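Glycine oxidase (Bacillus cereus ATCC 14579, PDB 7CYX) probably oxidises glycine with molecular oxygen to glyoxylate, ammonium and hydrogen peroxide, using bound FAD, as a step toward thiamine diphosphate. Local coordinates at residues 151-155 with 156-160; 60-63 with 64-67. All coordinates share one frame; numbering follows the deposited sequence.

Contact 1. Residues 151-155 with 156-160; sequences GHVIA and PELTK
The carbonyl oxygen of A155 is gripped twice by one residue, T159. T159 OG1 donates to A155 O over 2.9 Å from above the carbonyl plane, while the backbone N of T159 reaches A155 O at 3.0 Å and lies much nearer that plane. The hydroxyl can do this because it stands beside its own backbone N (chi1 -63°), leaning back over the preceding turn; a buried threonine thus bonds its hydroxyl within the helix, and its methyl lies beside its own carbonyl carbon. One residue earlier, I154 O accepts from L158 N at 3.0 Å in a straight bond and from E157 N in a weak, bent one. I154 is the N-cap of helix 155-168, and P156 fits the first turn because its missing N-H is not called upon there. This helix follows strand 151-152 in the FAD-dependent oxidoreductase (DAO) family fold, and T159 packs against V14 and S43, both FAD-binding residues, which places this turn close behind the cofactor site. I154, which touches R257, runs side by side with E157: I154 CG2, anti to its own N, meets the aliphatic E157 CG at 3.5 Å before the acid chain bends at chi2 and carries its carboxylate away. Toward helix 73-84, L158 packs on F73 and L80, and L158 CD2 has a loose apolar neighbour in V153 CG2 at 4.4 Å.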
ATOM      1  N   GLY A 151       7.958  12.425  11.779  1.00 49.58           N
ATOM      2  CA  GLY A 151       7.782  11.380  10.767  1.00 54.60           C
ATOM      3  C   GLY A 151       6.613  11.694   9.872  1.00 51.77           C
ATOM      4  O   GLY A 151       6.157  12.822   9.873  1.00 51.39           O
ATOM      5  N   HIS A 152       6.133  10.700   9.152  1.00 47.39           N
ATOM      6  CA  HIS A 152       5.012  10.975   8.239  1.00 51.28           C
ATOM      7  C   HIS A 152       4.271   9.681   7.934  1.00 50.57           C
ATOM      8  O   HIS A 152       4.728   8.615   8.325  1.00 47.12           O
ATOM      9  CB  HIS A 152       5.548  11.609   6.957  1.00 50.11           C
ATOM     10  CG  HIS A 152       6.658  10.836   6.350  1.00 57.98           C
ATOM     11  ND1 HIS A 152       6.581  10.318   5.092  1.00 62.69           N
ATOM     12  CD2 HIS A 152       7.855  10.464   6.837  1.00 58.93           C
ATOM     13  CE1 HIS A 152       7.695   9.679   4.820  1.00 62.05           C
ATOM     14  NE2 HIS A 152       8.486   9.753   5.869  1.00 57.02           N
ATOM     15  N   VAL A 153       3.148   9.822   7.252  1.00 46.71           N
ATOM     16  CA  VAL A 153       2.314   8.671   6.838  1.00 45.13           C
ATOM     17  C   VAL A 153       1.896   8.876   5.386  1.00 43.53           C
ATOM     18  O   VAL A 153       2.263   9.877   4.786  1.00 42.47           O
ATOM     19  CB  VAL A 153       1.075   8.571   7.737  1.00 49.79           C
ATOM     20  CG1 VAL A 153       1.424   8.026   9.102  1.00 51.85           C
ATOM     21  CG2 VAL A 153       0.366   9.903   7.853  1.00 49.91           C
ATOM     22  N   ILE A 154       1.197   7.897   4.843  1.00 40.64           N
ATOM     23  CA  ILE A 154       0.637   8.028   3.478  1.00 45.61           C
ATOM     24  C   ILE A 154      -0.829   8.403   3.675  1.00 46.13           C
ATOM     25  O   ILE A 154      -1.624   7.526   3.983  1.00 47.56           O
ATOM     26  CB  ILE A 154       0.849   6.735   2.685  1.00 46.46           C
ATOM     27  CG1 ILE A 154       2.338   6.495   2.470  1.00 47.28           C
ATOM     28  CG2 ILE A 154       0.100   6.784   1.372  1.00 47.77           C
ATOM     29  CD1 ILE A 154       2.705   5.059   2.361  1.00 47.01           C
ATOM     30  N   ALA A 155      -1.120   9.690   3.531  1.00 38.14           N
ATOM     31  CA  ALA A 155      -2.451  10.278   3.769  1.00 41.92           C
ATOM     32  C   ALA A 155      -3.581   9.427   3.197  1.00 42.76           C
ATOM     33  O   ALA A 155      -4.471   9.097   3.945  1.00 51.35           O
ATOM     34  CB  ALA A 155      -2.488  11.682   3.245  1.00 42.32           C
ATOM     35  N   PRO A 156      -3.620   9.103   1.895  1.00 45.90           N
ATOM     36  CA  PRO A 156      -4.729   8.314   1.358  1.00 44.30           C
ATOM     37  C   PRO A 156      -4.836   6.922   2.002  1.00 43.00           C
ATOM     38  O   PRO A 156      -5.908   6.371   2.047  1.00 50.29           O
ATOM     39  CB  PRO A 156      -4.471   8.164  -0.152  1.00 40.62           C
ATOM     40  CG  PRO A 156      -3.234   9.008  -0.457  1.00 43.99           C
ATOM     41  CD  PRO A 156      -2.664   9.513   0.857  1.00 46.92           C
ATOM     42  N   GLU A 157      -3.716   6.338   2.439  1.00 49.89           N
ATOM     43  CA  GLU A 157      -3.737   4.988   3.006  1.00 47.48           C
ATOM     44  C   GLU A 157      -4.327   5.050   4.420  1.00 47.14           C
ATOM     45  O   GLU A 157      -5.153   4.210   4.807  1.00 46.95           O
ATOM     46  CB  GLU A 157      -2.346   4.359   2.972  1.00 52.16           C
ATOM     47  CG  GLU A 157      -1.896   3.915   1.588  1.00 59.70           C
ATOM     48  CD  GLU A 157      -2.945   3.235   0.719  1.00 61.32           C
ATOM     49  OE1 GLU A 157      -3.056   1.998   0.785  1.00 57.26           O
ATOM     50  OE2 GLU A 157      -3.630   3.954  -0.045  1.00 66.74           O
ATOM     51  N   LEU A 158      -3.941   6.079   5.180  1.00 47.30           N
ATOM     52  CA  LEU A 158      -4.489   6.276   6.496  1.00 43.57           C
ATOM     53  C   LEU A 158      -5.999   6.495   6.372  1.00 49.25           C
ATOM     54  O   LEU A 158      -6.784   5.941   7.144  1.00 45.76           O
ATOM     55  CB  LEU A 158      -3.819   7.486   7.136  1.00 43.05           C
ATOM     56  CG  LEU A 158      -4.502   7.980   8.402  1.00 43.26           C
ATOM     57  CD1 LEU A 158      -4.357   6.932   9.507  1.00 41.96           C
ATOM     58  CD2 LEU A 158      -3.934   9.325   8.822  1.00 39.44           C
ATOM     59  N   THR A 159      -6.384   7.328   5.399  1.00 43.84           N
ATOM     60  CA  THR A 159      -7.762   7.633   5.155  1.00 47.99           C
ATOM     61  C   THR A 159      -8.524   6.334   4.881  1.00 49.35           C
ATOM     62  O   THR A 159      -9.479   6.026   5.550  1.00 48.74           O
ATOM     63  CB  THR A 159      -7.929   8.575   3.957  1.00 48.01           C
ATOM     64  OG1 THR A 159      -7.290   9.810   4.270  1.00 44.60           O
ATOM     65  CG2 THR A 159      -9.379   8.808   3.606  1.00 49.09           C
ATOM     66  N   LYS A 160      -8.077   5.594   3.861  1.00 53.47           N
ATOM     67  CA  LYS A 160      -8.709   4.368   3.480  1.00 48.68           C
ATOM     68  C   LYS A 160      -8.728   3.425   4.693  1.00 46.90           C
ATOM     69  O   LYS A 160      -9.740   2.798   4.942  1.00 44.72           O
ATOM     70  CB  LYS A 160      -8.019   3.791   2.244  1.00 52.48           C
ATOM     71  CG  LYS A 160      -8.314   4.534   0.945  1.00 56.16           C
ATOM     72  CD  LYS A 160      -7.438   4.091  -0.222  1.00 59.74           C
ATOM     73  CE  LYS A 160      -6.741   5.215  -0.962  1.00 64.19           C
ATOM     74  NZ  LYS A 160      -7.495   5.649  -2.165  1.00 68.48           N
TER

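Contact 2. Residues 60-63 with 64-67; sequences NPLF and ELAR
Over one face of the R67 guanidinium lies F63 CE2, offset toward the rim of that group, and at its edge sits a carboxylate oxygen of E64. F63 CE2 is 3.8 Å from R67 NH1 and 4.0 Å from R67 CZ, and the two planes stand 76° apart, so this is no parallel stack. At the edge, R67 NH2 donates to E64 OE1 over 3.1 Å, almost in the guanidinium plane and on the syn lone pair of the acid, which makes a single-pronged salt bridge. A second polar partner, T118 OG1, takes up R67 NH1, and these two bonds would restrict the rotation of the group. R67 reaches this place because its chain leaves extended (chi1 -176°) and then bends at chi3, folding back over the preceding turn. F63 also has its CG opposite its own N, which sends the ring outward from the helix, where the returning arginine meets it. The long arginine can therefore serve an aromatic ring four residues back and an acid three back.

Beneath them run the backbone bonds: A66 N to L62 O, 2.7 Å and nearly straight, and R67 N to F63 O, 2.9 Å. L62 and L65 face helix 360-365, where their branches touch L364 and L360, while the small A66 suits a close approach to L339, an FAD-binding residue. At the start, N60 OD1 accepts from L62 N at 3.2 Å, followed directly by P61: a side-chain N-cap by asparagine, opening an α-helix whose i to i+3 salt bridge lies along one flank.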
ATOM      1  N   ASN A  60       0.566  27.627  20.040  1.00103.03           N
ATOM      2  CA  ASN A  60      -0.892  27.947  20.218  1.00101.44           C
ATOM      3  C   ASN A  60      -1.590  26.722  20.823  1.00 98.52           C
ATOM      4  O   ASN A  60      -0.932  25.723  21.102  1.00112.01           O
ATOM      5  CB  ASN A  60      -1.539  28.472  18.928  1.00 98.79           C
ATOM      6  CG  ASN A  60      -1.529  27.489  17.777  1.00104.06           C
ATOM      7  OD1 ASN A  60      -2.580  26.984  17.400  1.00118.28           O
ATOM      8  ND2 ASN A  60      -0.365  27.227  17.200  1.00 94.09           N
ATOM      9  N   PRO A  61      -2.913  26.750  21.116  1.00 92.58           N
ATOM     10  CA  PRO A  61      -3.601  25.566  21.643  1.00 86.06           C
ATOM     11  C   PRO A  61      -3.681  24.360  20.687  1.00 85.78           C
ATOM     12  O   PRO A  61      -4.045  23.269  21.124  1.00 90.66           O
ATOM     13  CB  PRO A  61      -5.026  26.055  21.951  1.00 89.26           C
ATOM     14  CG  PRO A  61      -4.899  27.565  22.035  1.00 94.75           C
ATOM     15  CD  PRO A  61      -3.801  27.921  21.053  1.00 95.90           C
ATOM     16  N   LEU A  62      -3.360  24.554  19.402  1.00 79.69           N
ATOM     17  CA  LEU A  62      -3.245  23.442  18.453  1.00 82.26           C
ATOM     18  C   LEU A  62      -1.978  22.632  18.746  1.00 81.64           C
ATOM     19  O   LEU A  62      -2.019  21.409  18.714  1.00 79.54           O
ATOM     20  CB  LEU A  62      -3.224  23.949  17.005  1.00 80.26           C
ATOM     21  CG  LEU A  62      -4.574  24.318  16.392  1.00 77.70           C
ATOM     22  CD1 LEU A  62      -4.446  24.497  14.886  1.00 78.62           C
ATOM     23  CD2 LEU A  62      -5.627  23.263  16.705  1.00 79.35           C
ATOM     24  N   PHE A  63      -0.864  23.321  19.018  1.00 88.68           N
ATOM     25  CA  PHE A  63       0.436  22.675  19.261  1.00 84.67           C
ATOM     26  C   PHE A  63       0.271  21.488  20.217  1.00 80.24           C
ATOM     27  O   PHE A  63       0.854  20.428  19.991  1.00 71.94           O
ATOM     28  CB  PHE A  63       1.453  23.661  19.840  1.00 89.14           C
ATOM     29  CG  PHE A  63       2.886  23.200  19.740  1.00 94.09           C
ATOM     30  CD1 PHE A  63       3.524  23.140  18.510  1.00 94.08           C
ATOM     31  CD2 PHE A  63       3.595  22.822  20.872  1.00 94.70           C
ATOM     32  CE1 PHE A  63       4.840  22.713  18.412  1.00 95.93           C
ATOM     33  CE2 PHE A  63       4.910  22.394  20.771  1.00 98.01           C
ATOM     34  CZ  PHE A  63       5.532  22.341  19.543  1.00 98.75           C
ATOM     35  N   GLU A  64      -0.539  21.684  21.264  1.00 79.33           N
ATOM     36  CA  GLU A  64      -0.724  20.696  22.316  1.00 83.44           C
ATOM     37  C   GLU A  64      -1.642  19.569  21.830  1.00 80.90           C
ATOM     38  O   GLU A  64      -1.432  18.417  22.182  1.00 72.61           O
ATOM     39  CB  GLU A  64      -1.287  21.347  23.582  1.00 91.80           C
ATOM     40  CG  GLU A  64      -0.629  20.836  24.853  1.00100.81           C
ATOM     41  CD  GLU A  64       0.893  20.913  24.837  1.00107.40           C
ATOM     42  OE1 GLU A  64       1.533  19.869  25.073  1.00102.21           O
ATOM     43  OE2 GLU A  64       1.442  22.014  24.567  1.00119.58           O
ATOM     44  N   LEU A  65      -2.661  19.927  21.042  1.00 80.46           N
ATOM     45  CA  LEU A  65      -3.561  18.962  20.405  1.00 71.64           C
ATOM     46  C   LEU A  65      -2.748  18.106  19.419  1.00 63.45           C
ATOM     47  O   LEU A  65      -2.887  16.909  19.382  1.00 60.88           O
ATOM     48  CB  LEU A  65      -4.700  19.726  19.713  1.00 71.24           C
ATOM     49  CG  LEU A  65      -6.124  19.198  19.919  1.00 80.33           C
ATOM     50  CD1 LEU A  65      -6.348  18.656  21.326  1.00 83.41           C
ATOM     51  CD2 LEU A  65      -7.147  20.289  19.621  1.00 77.89           C
ATOM     52  N   ALA A  66      -1.887  18.758  18.633  1.00 65.97           N
ATOM     53  CA  ALA A  66      -0.975  18.116  17.683  1.00 60.46           C
ATOM     54  C   ALA A  66      -0.066  17.104  18.392  1.00 63.59           C
ATOM     55  O   ALA A  66       0.100  15.969  17.915  1.00 59.24           O
ATOM     56  CB  ALA A  66      -0.144  19.168  16.988  1.00 60.09           C
ATOM     57  N   ARG A  67       0.555  17.542  19.493  1.00 64.99           N
ATOM     58  CA  ARG A  67       1.448  16.703  20.306  1.00 76.18           C
ATOM     59  C   ARG A  67       0.714  15.428  20.752  1.00 64.51           C
ATOM     60  O   ARG A  67       1.277  14.342  20.701  1.00 61.12           O
ATOM     61  CB  ARG A  67       1.969  17.493  21.514  1.00 85.05           C
ATOM     62  CG  ARG A  67       2.977  16.744  22.377  1.00 93.69           C
ATOM     63  CD  ARG A  67       3.593  17.627  23.456  1.00101.18           C
ATOM     64  NE  ARG A  67       4.826  18.288  23.031  1.00102.16           N
ATOM     65  CZ  ARG A  67       5.282  19.441  23.515  1.00102.35           C
ATOM     66  NH1 ARG A  67       6.490  19.868  23.177  1.00105.29           N
ATOM     67  NH2 ARG A  67       4.530  20.168  24.324  1.00 94.21           N
TER

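Following the chain from the N terminus, contact 2 comes first, at the start of helix 61-70, shortly after the unmodelled residues 53-57; contact 1 follows where strand 151-152 runs into helix 155-168. Each is a local turn within one continuous stretch, so neither closes a long loop, and the two stand in series, neither nested nor crossed. The centres of contact 1 and contact 2 are about 20 Å apart, and the nearest atoms of contact 1 and contact 2 are about 11 Å apart, without touching. Both begin helices that adjoin FAD-binding residues: contact 1 beside V14 and S43, contact 2 beside L339, while L62 and L65 pack on helix 360-365. They place two helix starts, from different parts of the fold, near the same cofactor.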